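Local coordinates for penaeus monodon metallodensovirus major capsid protein (Penaeus monodon metallodensovirus, PDB 6WH7) that assembles as sixty copies into the icosahedral capsid of a shrimp densovirus, a shell that probably encloses the single-stranded DNA genome, at residues H222-G227 and A237-N242; H119-V124 and Q328-L333; T174-P179 and D187-T192. One frame throughout, in Å; residues are numbered along the deposited sequence.

How the contacts relate
The three contacts sample two regions of a parvoviral jelly-roll subunit. Contacts 1 and 2 share one buried core about 10 Å from the centre of the folded subunit, their own centres about 6 Å apart, and they touch directly: H222 N lies close to V124 O and Y238 N to S332 O, both probable hydrogen bonds, while L224 also packs on T122. Contact 2 joins residues more than 200 positions apart, and the span between them contains both other contacts, 3 and then 1. Contact 3 stands apart, its centre about 26 Å from either of the others; its nearest atoms are about 8 Å from contact 1 and about 11 Å from contact 2.

Contact 1 of 3, residues H222-G227 and A237-N242; sequences HDLDLG and AYVPQN
L224 turns its CG away from its carbonyl carbon and beside its backbone N (chi1 -85°), and L226 makes the same choice (chi1 -66°), which carries both isobutyl groups across to P240. The two leucines come side by side to the same side of one pyrrolidine ring, L224 nearer its CD and L226 nearer its CB. L224 comes in at about a right angle to the proline, its CD2 lying 3.6 Å from P240 CD and also close to CG. L226 places CD2 3.8 Å from P240 CB, while its CD1 approaches P240 CG at 4.1 Å. The other branch of L224 reaches back to the preceding residue, with CD1 4.2 Å from V239 CG2.

No hydrogen bond links the two segments; the contact is purely apolar, and all four residues that meet in it are buried. The alternation along 222-227 shows how one extended run can serve two surroundings. L224 and L226 face the interior, whereas D225 uses OD1 for a salt bridge to R356 of a neighbouring subunit. M88 of helix 88-92 packs on both V239 and P240 and extends the apolar cluster. Both segments belong to the long connection between strands 218-222 and 270-274, which correspond by topology to strands G and H of the eight-stranded jelly roll; the leucine-proline packing is thus a piece of the GH loop of a parvoviral capsid protein.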
ATOM      1  N   HIS A 222     -44.774  64.222  38.172  1.00 12.64           N
ATOM      2  CA  HIS A 222     -45.945  64.061  37.329  1.00 12.64           C
ATOM      3  C   HIS A 222     -45.581  64.503  35.928  1.00 12.64           C
ATOM      4  O   HIS A 222     -45.176  65.649  35.727  1.00 12.64           O
ATOM      5  CB  HIS A 222     -47.115  64.877  37.857  1.00 12.44           C
ATOM      6  CG  HIS A 222     -48.382  64.684  37.092  1.00 12.44           C
ATOM      7  ND1 HIS A 222     -49.047  63.481  37.049  1.00 12.44           N
ATOM      8  CD2 HIS A 222     -49.111  65.544  36.346  1.00 12.44           C
ATOM      9  CE1 HIS A 222     -50.130  63.608  36.306  1.00 12.44           C
ATOM     10  NE2 HIS A 222     -50.192  64.850  35.868  1.00 12.44           N
ATOM     11  N   ASP A 223     -45.733  63.608  34.966  1.00 13.51           N
ATOM     12  CA  ASP A 223     -45.524  63.946  33.572  1.00 13.51           C
ATOM     13  C   ASP A 223     -46.803  64.505  32.977  1.00 13.51           C
ATOM     14  O   ASP A 223     -47.900  64.032  33.272  1.00 13.51           O
ATOM     15  CB  ASP A 223     -45.078  62.728  32.770  1.00 15.66           C
ATOM     16  CG  ASP A 223     -43.657  62.333  33.053  1.00 15.66           C
ATOM     17  OD1 ASP A 223     -42.918  63.144  33.638  1.00 15.66           O
ATOM     18  OD2 ASP A 223     -43.269  61.208  32.680  1.00 15.66           O
ATOM     19  N   LEU A 224     -46.652  65.515  32.135  1.00 14.17           N
ATOM     20  CA  LEU A 224     -47.749  66.073  31.361  1.00 14.17           C
ATOM     21  C   LEU A 224     -47.464  65.830  29.892  1.00 14.17           C
ATOM     22  O   LEU A 224     -46.419  66.245  29.387  1.00 14.17           O
ATOM     23  CB  LEU A 224     -47.907  67.571  31.612  1.00 13.31           C
ATOM     24  CG  LEU A 224     -48.714  68.088  32.786  1.00 13.31           C
ATOM     25  CD1 LEU A 224     -48.053  67.738  34.076  1.00 13.31           C
ATOM     26  CD2 LEU A 224     -48.828  69.569  32.652  1.00 13.31           C
ATOM     27  N   ASP A 225     -48.378  65.160  29.212  1.00 15.11           N
ATOM     28  CA  ASP A 225     -48.359  65.108  27.757  1.00 15.11           C
ATOM     29  C   ASP A 225     -49.575  65.893  27.295  1.00 15.11           C
ATOM     30  O   ASP A 225     -50.700  65.394  27.338  1.00 15.11           O
ATOM     31  CB  ASP A 225     -48.391  63.675  27.251  1.00 16.25           C
ATOM     32  CG  ASP A 225     -48.145  63.580  25.767  1.00 16.25           C
ATOM     33  OD1 ASP A 225     -47.825  64.612  25.153  1.00 16.25           O
ATOM     34  OD2 ASP A 225     -48.273  62.473  25.210  1.00 16.25           O
ATOM     35  N   LEU A 226     -49.339  67.101  26.817  1.00 14.76           N
ATOM     36  CA  LEU A 226     -50.380  67.985  26.328  1.00 14.76           C
ATOM     37  C   LEU A 226     -50.295  68.013  24.813  1.00 14.76           C
ATOM     38  O   LEU A 226     -49.201  68.101  24.249  1.00 14.76           O
ATOM     39  CB  LEU A 226     -50.202  69.395  26.895  1.00 13.41           C
ATOM     40  CG  LEU A 226     -50.366  69.624  28.396  1.00 13.41           C
ATOM     41  CD1 LEU A 226     -49.815  70.957  28.785  1.00 13.41           C
ATOM     42  CD2 LEU A 226     -51.816  69.596  28.753  1.00 13.41           C
ATOM     43  N   GLY A 227     -51.429  67.910  24.152  1.00 14.35           N
ATOM     44  CA  GLY A 227     -51.340  68.107  22.728  1.00 14.35           C
ATOM     45  C   GLY A 227     -51.300  69.549  22.311  1.00 14.35           C
ATOM     46  O   GLY A 227     -51.320  69.852  21.117  1.00 14.35           O
ATOM     47  N   ALA A 237     -53.465  78.839  38.432  1.00 15.26           N
ATOM     48  CA  ALA A 237     -54.085  77.674  37.838  1.00 15.26           C
ATOM     49  C   ALA A 237     -53.442  76.417  38.399  1.00 15.26           C
ATOM     50  O   ALA A 237     -52.266  76.413  38.762  1.00 15.26           O
ATOM     51  CB  ALA A 237     -53.933  77.691  36.319  1.00 14.60           C
ATOM     52  N   TYR A 238     -54.231  75.354  38.492  1.00 13.69           N
ATOM     53  CA  TYR A 238     -53.649  74.047  38.725  1.00 13.69           C
ATOM     54  C   TYR A 238     -52.775  73.675  37.540  1.00 13.69           C
ATOM     55  O   TYR A 238     -52.890  74.246  36.456  1.00 13.69           O
ATOM     56  CB  TYR A 238     -54.729  72.985  38.898  1.00 14.37           C
ATOM     57  CG  TYR A 238     -55.615  73.147  40.097  1.00 14.37           C
ATOM     58  CD1 TYR A 238     -55.232  72.665  41.333  1.00 14.37           C
ATOM     59  CD2 TYR A 238     -56.856  73.737  39.986  1.00 14.37           C
ATOM     60  CE1 TYR A 238     -56.041  72.792  42.423  1.00 14.37           C
ATOM     61  CE2 TYR A 238     -57.672  73.865  41.075  1.00 14.37           C
ATOM     62  CZ  TYR A 238     -57.257  73.392  42.292  1.00 14.37           C
ATOM     63  OH  TYR A 238     -58.065  73.522  43.388  1.00 14.37           O
ATOM     64  N   VAL A 239     -51.879  72.718  37.747  1.00 13.03           N
ATOM     65  CA  VAL A 239     -51.097  72.262  36.607  1.00 13.03           C
ATOM     66  C   VAL A 239     -52.139  71.599  35.722  1.00 13.03           C
ATOM     67  O   VAL A 239     -53.138  71.085  36.244  1.00 13.03           O
ATOM     68  CB  VAL A 239     -49.973  71.282  36.978  1.00 12.66           C
ATOM     69  CG1 VAL A 239     -49.325  71.624  38.313  1.00 12.66           C
ATOM     70  CG2 VAL A 239     -50.408  69.859  36.819  1.00 12.66           C
ATOM     71  N   PRO A 240     -51.988  71.616  34.404  1.00 13.07           N
ATOM     72  CA  PRO A 240     -53.031  71.061  33.539  1.00 13.07           C
ATOM     73  C   PRO A 240     -53.370  69.623  33.904  1.00 13.07           C
ATOM     74  O   PRO A 240     -52.498  68.759  33.985  1.00 13.07           O
ATOM     75  CB  PRO A 240     -52.407  71.165  32.152  1.00 12.86           C
ATOM     76  CG  PRO A 240     -51.498  72.322  32.266  1.00 12.86           C
ATOM     77  CD  PRO A 240     -50.937  72.291  33.634  1.00 12.86           C
ATOM     78  N   GLN A 241     -54.660  69.369  34.120  1.00 13.46           N
ATOM     79  CA  GLN A 241     -55.139  68.066  34.553  1.00 13.46           C
ATOM     80  C   GLN A 241     -56.520  67.831  33.982  1.00 13.46           C
ATOM     81  O   GLN A 241     -57.330  68.751  33.916  1.00 13.46           O
ATOM     82  CB  GLN A 241     -55.227  67.961  36.073  1.00 13.65           C
ATOM     83  CG  GLN A 241     -53.923  68.034  36.789  1.00 13.65           C
ATOM     84  CD  GLN A 241     -54.110  68.082  38.267  1.00 13.65           C
ATOM     85  OE1 GLN A 241     -55.178  68.400  38.753  1.00 13.65           O
ATOM     86  NE2 GLN A 241     -53.061  67.803  38.995  1.00 13.65           N
ATOM     87  N   ASN A 242     -56.790  66.594  33.603  1.00 13.30           N
ATOM     88  CA  ASN A 242     -58.113  66.163  33.176  1.00 13.30           C
ATOM     89  C   ASN A 242     -58.686  65.308  34.296  1.00 13.30           C
ATOM     90  O   ASN A 242     -58.217  64.193  34.527  1.00 13.30           O
ATOM     91  CB  ASN A 242     -58.022  65.395  31.864  1.00 13.37           C
ATOM     92  CG  ASN A 242     -57.703  66.289  30.691  1.00 13.37           C
ATOM     93  OD1 ASN A 242     -58.051  67.461  30.679  1.00 13.37           O
ATOM     94  ND2 ASN A 242     -57.010  65.745  29.711  1.00 13.37           N
TER

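Contact 2 of 3, residues H119-V124 and Q328-L333; sequences HRPTKV and QSYGSL
Y330 and H119 meet aromatic rim to aromatic rim, neither ring lying over the face of the other. The ring centroids are 5.9 Å apart and the planes are inclined at 29°. The tyrosine hydroxyl lies near the imidazole plane, at the edge of the ring, and Y330 OH is 3.0 Å from H119 CE1. H119 CE1 is in turn at the edge of the phenol, 3.6 Å from Y330 CE2. For the histidine this depends on a first torsion that sets CG between the backbone N and the carbonyl carbon (chi1 61°), which turns the end of the imidazole toward Y330.

Among polar interactions, the firm one at the histidine lies outside the pair: H119 NE2 is hydrogen-bonded to the carbonyl oxygen of S232, which should fix the rotation of the imidazole and hold its CE1 corner on the tyrosine. The apolar component is P121 CG against Y330 CE1, 4.1 Å apart. P121 and Y330 point toward each other, the proline ring meeting the end of the phenol, and the hydroxyl is a further neighbour, with Y330 OH 3.6 Å from P121 CG.

All three residues are buried. F230 of strand 229-230 stacks on Y330, touches both H119 and P121, and is joined to H119 by backbone hydrogen bonding. M88 of helix 88-92 packs on P121 and Y330, and the Y330 side chain is thus packed among M88 of that helix, F230 of strand 229-230, and H119 and P121 near the start of strand 118-135.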
ATOM      1  N   HIS A 119     -45.598  78.134  25.564  1.00 12.67           N
ATOM      2  CA  HIS A 119     -44.875  77.403  26.588  1.00 12.67           C
ATOM      3  C   HIS A 119     -45.783  76.318  27.127  1.00 12.67           C
ATOM      4  O   HIS A 119     -47.006  76.424  27.061  1.00 12.67           O
ATOM      5  CB  HIS A 119     -44.402  78.314  27.721  1.00 13.37           C
ATOM      6  CG  HIS A 119     -45.513  78.988  28.452  1.00 13.37           C
ATOM      7  ND1 HIS A 119     -46.232  78.369  29.446  1.00 13.37           N
ATOM      8  CD2 HIS A 119     -46.046  80.221  28.315  1.00 13.37           C
ATOM      9  CE1 HIS A 119     -47.150  79.199  29.901  1.00 13.37           C
ATOM     10  NE2 HIS A 119     -47.059  80.330  29.231  1.00 13.37           N
ATOM     11  N   ARG A 120     -45.171  75.261  27.639  1.00 12.31           N
ATOM     12  CA  ARG A 120     -45.950  74.148  28.079  1.00 12.31           C
ATOM     13  C   ARG A 120     -45.304  73.519  29.303  1.00 12.31           C
ATOM     14  O   ARG A 120     -44.077  73.382  29.339  1.00 12.31           O
ATOM     15  CB  ARG A 120     -46.064  73.160  26.919  1.00 11.85           C
ATOM     16  CG  ARG A 120     -46.835  71.947  27.192  1.00 11.85           C
ATOM     17  CD  ARG A 120     -47.100  71.211  25.918  1.00 11.85           C
ATOM     18  NE  ARG A 120     -45.911  70.781  25.212  1.00 11.85           N
ATOM     19  CZ  ARG A 120     -45.941  70.320  23.973  1.00 11.85           C
ATOM     20  NH1 ARG A 120     -47.094  70.235  23.339  1.00 11.85           N
ATOM     21  NH2 ARG A 120     -44.828  69.935  23.375  1.00 11.85           N
ATOM     22  N   PRO A 121     -46.093  73.124  30.305  1.00 12.66           N
ATOM     23  CA  PRO A 121     -45.504  72.731  31.591  1.00 12.66           C
ATOM     24  C   PRO A 121     -44.802  71.385  31.619  1.00 12.66           C
ATOM     25  O   PRO A 121     -43.954  71.201  32.493  1.00 12.66           O
ATOM     26  CB  PRO A 121     -46.710  72.742  32.533  1.00 12.73           C
ATOM     27  CG  PRO A 121     -47.627  73.696  31.928  1.00 12.73           C
ATOM     28  CD  PRO A 121     -47.509  73.476  30.461  1.00 12.73           C
ATOM     29  N   THR A 122     -45.174  70.421  30.778  1.00 13.02           N
ATOM     30  CA  THR A 122     -44.600  69.070  30.776  1.00 13.02           C
ATOM     31  C   THR A 122     -44.413  68.498  32.179  1.00 13.02           C
ATOM     32  O   THR A 122     -45.324  68.576  33.003  1.00 13.02           O
ATOM     33  CB  THR A 122     -43.276  69.019  30.020  1.00 12.91           C
ATOM     34  OG1 THR A 122     -42.310  69.832  30.674  1.00 12.91           O
ATOM     35  CG2 THR A 122     -43.468  69.527  28.629  1.00 12.91           C
ATOM     36  N   LYS A 123     -43.246  67.940  32.476  1.00 12.45           N
ATOM     37  CA  LYS A 123     -43.053  67.281  33.761  1.00 12.45           C
ATOM     38  C   LYS A 123     -43.093  68.282  34.908  1.00 12.45           C
ATOM     39  O   LYS A 123     -42.734  69.448  34.761  1.00 12.45           O
ATOM     40  CB  LYS A 123     -41.725  66.527  33.801  1.00 14.22           C
ATOM     41  CG  LYS A 123     -41.546  65.706  35.061  1.00 14.22           C
ATOM     42  CD  LYS A 123     -40.164  65.134  35.193  1.00 14.22           C
ATOM     43  CE  LYS A 123     -39.904  64.062  34.166  1.00 14.22           C
ATOM     44  NZ  LYS A 123     -38.533  63.508  34.295  1.00 14.22           N
ATOM     45  N   VAL A 124     -43.544  67.808  36.065  1.00 12.29           N
ATOM     46  CA  VAL A 124     -43.542  68.602  37.285  1.00 12.29           C
ATOM     47  C   VAL A 124     -43.288  67.641  38.435  1.00 12.29           C
ATOM     48  O   VAL A 124     -43.678  66.475  38.383  1.00 12.29           O
ATOM     49  CB  VAL A 124     -44.873  69.369  37.452  1.00 11.85           C
ATOM     50  CG1 VAL A 124     -45.961  68.495  38.046  1.00 11.85           C
ATOM     51  CG2 VAL A 124     -44.674  70.613  38.200  1.00 11.85           C
ATOM     52  N   GLN A 328     -53.472  77.619  24.020  1.00 13.13           N
ATOM     53  CA  GLN A 328     -54.638  77.576  24.885  1.00 13.13           C
ATOM     54  C   GLN A 328     -54.377  78.372  26.149  1.00 13.13           C
ATOM     55  O   GLN A 328     -53.231  78.585  26.543  1.00 13.13           O
ATOM     56  CB  GLN A 328     -55.000  76.134  25.232  1.00 14.22           C
ATOM     57  CG  GLN A 328     -55.306  75.305  24.008  1.00 14.22           C
ATOM     58  CD  GLN A 328     -56.459  75.853  23.232  1.00 14.22           C
ATOM     59  OE1 GLN A 328     -57.500  76.145  23.794  1.00 14.22           O
ATOM     60  NE2 GLN A 328     -56.265  76.053  21.941  1.00 14.22           N
ATOM     61  N   SER A 329     -55.454  78.847  26.759  1.00 14.07           N
ATOM     62  CA  SER A 329     -55.380  79.388  28.103  1.00 14.07           C
ATOM     63  C   SER A 329     -55.365  78.253  29.121  1.00 14.07           C
ATOM     64  O   SER A 329     -55.750  77.121  28.830  1.00 14.07           O
ATOM     65  CB  SER A 329     -56.537  80.352  28.357  1.00 14.51           C
ATOM     66  OG  SER A 329     -57.791  79.715  28.244  1.00 14.51           O
ATOM     67  N   TYR A 330     -54.877  78.557  30.318  1.00 14.34           N
ATOM     68  CA  TYR A 330     -54.815  77.547  31.366  1.00 14.34           C
ATOM     69  C   TYR A 330     -56.202  77.135  31.837  1.00 14.34           C
ATOM     70  O   TYR A 330     -57.092  77.966  32.025  1.00 14.34           O
ATOM     71  CB  TYR A 330     -53.974  78.039  32.535  1.00 13.79           C
ATOM     72  CG  TYR A 330     -52.502  77.853  32.307  1.00 13.79           C
ATOM     73  CD1 TYR A 330     -51.880  76.683  32.692  1.00 13.79           C
ATOM     74  CD2 TYR A 330     -51.741  78.818  31.683  1.00 13.79           C
ATOM     75  CE1 TYR A 330     -50.544  76.484  32.492  1.00 13.79           C
ATOM     76  CE2 TYR A 330     -50.392  78.626  31.474  1.00 13.79           C
ATOM     77  CZ  TYR A 330     -49.801  77.454  31.883  1.00 13.79           C
ATOM     78  OH  TYR A 330     -48.464  77.233  31.686  1.00 13.79           O
ATOM     79  N   GLY A 331     -56.366  75.832  32.037  1.00 15.38           N
ATOM     80  CA  GLY A 331     -57.672  75.223  32.137  1.00 15.38           C
ATOM     81  C   GLY A 331     -58.510  75.556  33.344  1.00 15.38           C
ATOM     82  O   GLY A 331     -59.625  76.069  33.214  1.00 15.38           O
ATOM     83  N   SER A 332     -57.995  75.269  34.524  1.00 15.07           N
ATOM     84  CA  SER A 332     -58.775  75.402  35.737  1.00 15.07           C
ATOM     85  C   SER A 332     -57.919  76.060  36.794  1.00 15.07           C
ATOM     86  O   SER A 332     -56.718  75.801  36.884  1.00 15.07           O
ATOM     87  CB  SER A 332     -59.268  74.062  36.232  1.00 15.04           C
ATOM     88  OG  SER A 332     -58.174  73.262  36.606  1.00 15.04           O
ATOM     89  N   LEU A 333     -58.546  76.909  37.585  1.00 15.43           N
ATOM     90  CA  LEU A 333     -57.849  77.738  38.542  1.00 15.43           C
ATOM     91  C   LEU A 333     -58.086  77.200  39.939  1.00 15.43           C
ATOM     92  O   LEU A 333     -59.151  76.656  40.237  1.00 15.43           O
ATOM     93  CB  LEU A 333     -58.337  79.180  38.460  1.00 15.23           C
ATOM     94  CG  LEU A 333     -58.271  79.823  37.084  1.00 15.23           C
ATOM     95  CD1 LEU A 333     -58.797  81.234  37.161  1.00 15.23           C
ATOM     96  CD2 LEU A 333     -56.880  79.783  36.520  1.00 15.23           C
TER

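Contact 3 of 3, residues T174-P179 and D187-T192; sequences TDTVWP and DYVAST
W178 lays its indole across Y188 as an offset stack, the five-membered ring and the phenol having centroids 4.4 Å apart and planes inclined at 28°. The overlap extends to the aliphatic carbons at both ends. Y188 CB sits over the face of the pyrrole ring, 3.5 Å from its centroid, and W178 CB returns the CH-pi contact over the tyrosine face, 3.9 Å from the centroid of the Y188 ring. The first torsion of W178, with CG anti to the carbonyl carbon (chi1 -71°), lays the indole over the ring and CB of Y188. The pyrrole nitrogen then reaches the next residue: W178 NE1 donates to V189 O at 3.3 Å. This bond is bent, with the donor well above the carbonyl plane and not on a lone pair, although the oxygen stays near the plane of the indole.

Both segments lie between the strands that match E and F of the jelly roll, 157-162 and 207-211. Strand 189-191 extends the C-H-E-F sheet, pairing antiparallel with 79-83 at its C edge. Over it the end of strand 169-179 brings the tryptophan.

At the far end of the stack the Y188 hydroxyl points to P179 O, near the phenol plane, as a probable donor, but the modelled distance is too short for the geometry of the bond to be relied on. P179 CD rests 4.3 Å from Y188 CE1, and A190 CB lies at the indole edge. Beyond the tryptophan, T176 meets V189 through methyl groups, and I341 of strand 340-345 touches both W178 and Y188.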
ATOM      1  N   THR A 174     -61.110  75.648  60.333  1.00 29.44           N
ATOM      2  CA  THR A 174     -62.084  76.713  60.537  1.00 29.44           C
ATOM      3  C   THR A 174     -61.410  78.065  60.753  1.00 29.44           C
ATOM      4  O   THR A 174     -61.662  79.025  60.016  1.00 29.44           O
ATOM      5  CB  THR A 174     -62.986  76.356  61.713  1.00 31.98           C
ATOM      6  OG1 THR A 174     -62.181  76.152  62.879  1.00 31.98           O
ATOM      7  CG2 THR A 174     -63.745  75.086  61.411  1.00 31.98           C
ATOM      8  N   ASP A 175     -60.544  78.161  61.756  1.00 30.16           N
ATOM      9  CA  ASP A 175     -59.837  79.412  61.987  1.00 30.16           C
ATOM     10  C   ASP A 175     -58.628  79.573  61.082  1.00 30.16           C
ATOM     11  O   ASP A 175     -58.138  80.693  60.914  1.00 30.16           O
ATOM     12  CB  ASP A 175     -59.407  79.511  63.449  1.00 35.22           C
ATOM     13  CG  ASP A 175     -60.578  79.715  64.384  1.00 35.22           C
ATOM     14  OD1 ASP A 175     -61.664  80.094  63.902  1.00 35.22           O
ATOM     15  OD2 ASP A 175     -60.413  79.492  65.602  1.00 35.22           O
ATOM     16  N   THR A 176     -58.142  78.484  60.501  1.00 25.79           N
ATOM     17  CA  THR A 176     -57.000  78.528  59.608  1.00 25.79           C
ATOM     18  C   THR A 176     -57.410  79.081  58.251  1.00 25.79           C
ATOM     19  O   THR A 176     -58.556  78.945  57.821  1.00 25.79           O
ATOM     20  CB  THR A 176     -56.410  77.125  59.451  1.00 25.75           C
ATOM     21  OG1 THR A 176     -55.970  76.649  60.726  1.00 25.75           O
ATOM     22  CG2 THR A 176     -55.239  77.115  58.492  1.00 25.75           C
ATOM     23  N   VAL A 177     -56.463  79.732  57.581  1.00 22.49           N
ATOM     24  CA  VAL A 177     -56.629  80.123  56.195  1.00 22.49           C
ATOM     25  C   VAL A 177     -55.358  79.731  55.450  1.00 22.49           C
ATOM     26  O   VAL A 177     -54.334  79.416  56.052  1.00 22.49           O
ATOM     27  CB  VAL A 177     -56.934  81.626  56.045  1.00 22.47           C
ATOM     28  CG1 VAL A 177     -55.691  82.461  56.275  1.00 22.47           C
ATOM     29  CG2 VAL A 177     -57.588  81.902  54.719  1.00 22.47           C
ATOM     30  N   TRP A 178     -55.436  79.744  54.120  1.00 20.33           N
ATOM     31  CA  TRP A 178     -54.372  79.264  53.241  1.00 20.33           C
ATOM     32  C   TRP A 178     -53.854  80.408  52.383  1.00 20.33           C
ATOM     33  O   TRP A 178     -54.288  80.575  51.235  1.00 20.33           O
ATOM     34  CB  TRP A 178     -54.863  78.124  52.357  1.00 18.07           C
ATOM     35  CG  TRP A 178     -55.089  76.860  53.082  1.00 18.07           C
ATOM     36  CD1 TRP A 178     -54.814  76.607  54.381  1.00 18.07           C
ATOM     37  CD2 TRP A 178     -55.629  75.657  52.543  1.00 18.07           C
ATOM     38  NE1 TRP A 178     -55.146  75.320  54.695  1.00 18.07           N
ATOM     39  CE2 TRP A 178     -55.651  74.713  53.578  1.00 18.07           C
ATOM     40  CE3 TRP A 178     -56.099  75.286  51.285  1.00 18.07           C
ATOM     41  CZ2 TRP A 178     -56.123  73.424  53.396  1.00 18.07           C
ATOM     42  CZ3 TRP A 178     -56.565  74.012  51.108  1.00 18.07           C
ATOM     43  CH2 TRP A 178     -56.573  73.094  52.155  1.00 18.07           C
ATOM     44  N   PRO A 179     -52.932  81.215  52.901  1.00 20.65           N
ATOM     45  CA  PRO A 179     -52.364  82.291  52.089  1.00 20.65           C
ATOM     46  C   PRO A 179     -51.639  81.728  50.880  1.00 20.65           C
ATOM     47  O   PRO A 179     -50.914  80.739  50.975  1.00 20.65           O
ATOM     48  CB  PRO A 179     -51.396  82.979  53.051  1.00 20.73           C
ATOM     49  CG  PRO A 179     -51.913  82.652  54.386  1.00 20.73           C
ATOM     50  CD  PRO A 179     -52.425  81.260  54.278  1.00 20.73           C
ATOM     51  N   ASP A 187     -47.750  74.877  54.995  1.00 18.64           N
ATOM     52  CA  ASP A 187     -48.554  75.175  56.162  1.00 18.64           C
ATOM     53  C   ASP A 187     -50.037  74.921  55.974  1.00 18.64           C
ATOM     54  O   ASP A 187     -50.808  75.196  56.894  1.00 18.64           O
ATOM     55  CB  ASP A 187     -48.325  76.618  56.605  1.00 20.46           C
ATOM     56  CG  ASP A 187     -48.591  77.600  55.509  1.00 20.46           C
ATOM     57  OD1 ASP A 187     -48.753  77.170  54.352  1.00 20.46           O
ATOM     58  OD2 ASP A 187     -48.650  78.810  55.804  1.00 20.46           O
ATOM     59  N   TYR A 188     -50.474  74.447  54.814  1.00 17.80           N
ATOM     60  CA  TYR A 188     -51.907  74.345  54.587  1.00 17.80           C
ATOM     61  C   TYR A 188     -52.406  73.124  55.335  1.00 17.80           C
ATOM     62  O   TYR A 188     -52.078  71.992  54.977  1.00 17.80           O
ATOM     63  CB  TYR A 188     -52.229  74.232  53.102  1.00 18.04           C
ATOM     64  CG  TYR A 188     -51.811  75.407  52.263  1.00 18.04           C
ATOM     65  CD1 TYR A 188     -51.733  76.674  52.799  1.00 18.04           C
ATOM     66  CD2 TYR A 188     -51.569  75.257  50.913  1.00 18.04           C
ATOM     67  CE1 TYR A 188     -51.367  77.745  52.029  1.00 18.04           C
ATOM     68  CE2 TYR A 188     -51.211  76.325  50.134  1.00 18.04           C
ATOM     69  CZ  TYR A 188     -51.114  77.565  50.696  1.00 18.04           C
ATOM     70  OH  TYR A 188     -50.761  78.635  49.921  1.00 18.04           O
ATOM     71  N   VAL A 189     -53.238  73.347  56.344  1.00 19.32           N
ATOM     72  CA  VAL A 189     -53.699  72.288  57.225  1.00 19.32           C
ATOM     73  C   VAL A 189     -55.173  72.056  56.960  1.00 19.32           C
ATOM     74  O   VAL A 189     -55.961  73.005  56.886  1.00 19.32           O
ATOM     75  CB  VAL A 189     -53.444  72.616  58.708  1.00 19.96           C
ATOM     76  CG1 VAL A 189     -51.982  72.645  58.993  1.00 19.96           C
ATOM     77  CG2 VAL A 189     -54.007  73.946  59.049  1.00 19.96           C
ATOM     78  N   ALA A 190     -55.536  70.797  56.790  1.00 20.86           N
ATOM     79  CA  ALA A 190     -56.918  70.390  56.652  1.00 20.86           C
ATOM     80  C   ALA A 190     -57.241  69.402  57.753  1.00 20.86           C
ATOM     81  O   ALA A 190     -56.452  68.500  58.037  1.00 20.86           O
ATOM     82  CB  ALA A 190     -57.171  69.757  55.301  1.00 19.50           C
ATOM     83  N   SER A 191     -58.391  69.577  58.375  1.00 25.85           N
ATOM     84  CA  SER A 191     -58.875  68.649  59.382  1.00 25.85           C
ATOM     85  C   SER A 191     -59.949  67.794  58.732  1.00 25.85           C
ATOM     86  O   SER A 191     -61.043  68.280  58.439  1.00 25.85           O
ATOM     87  CB  SER A 191     -59.417  69.393  60.598  1.00 27.78           C
ATOM     88  OG  SER A 191     -59.895  68.488  61.575  1.00 27.78           O
ATOM     89  N   THR A 192     -59.638  66.528  58.501  1.00 29.13           N
ATOM     90  CA  THR A 192     -60.617  65.605  57.945  1.00 29.13           C
ATOM     91  C   THR A 192     -61.533  65.108  59.056  1.00 29.13           C
ATOM     92  O   THR A 192     -61.073  64.536  60.049  1.00 29.13           O
ATOM     93  CB  THR A 192     -59.916  64.456  57.227  1.00 28.17           C
ATOM     94  OG1 THR A 192     -60.890  63.538  56.712  1.00 28.17           O
ATOM     95  CG2 THR A 192     -58.914  63.752  58.137  1.00 28.17           C
TER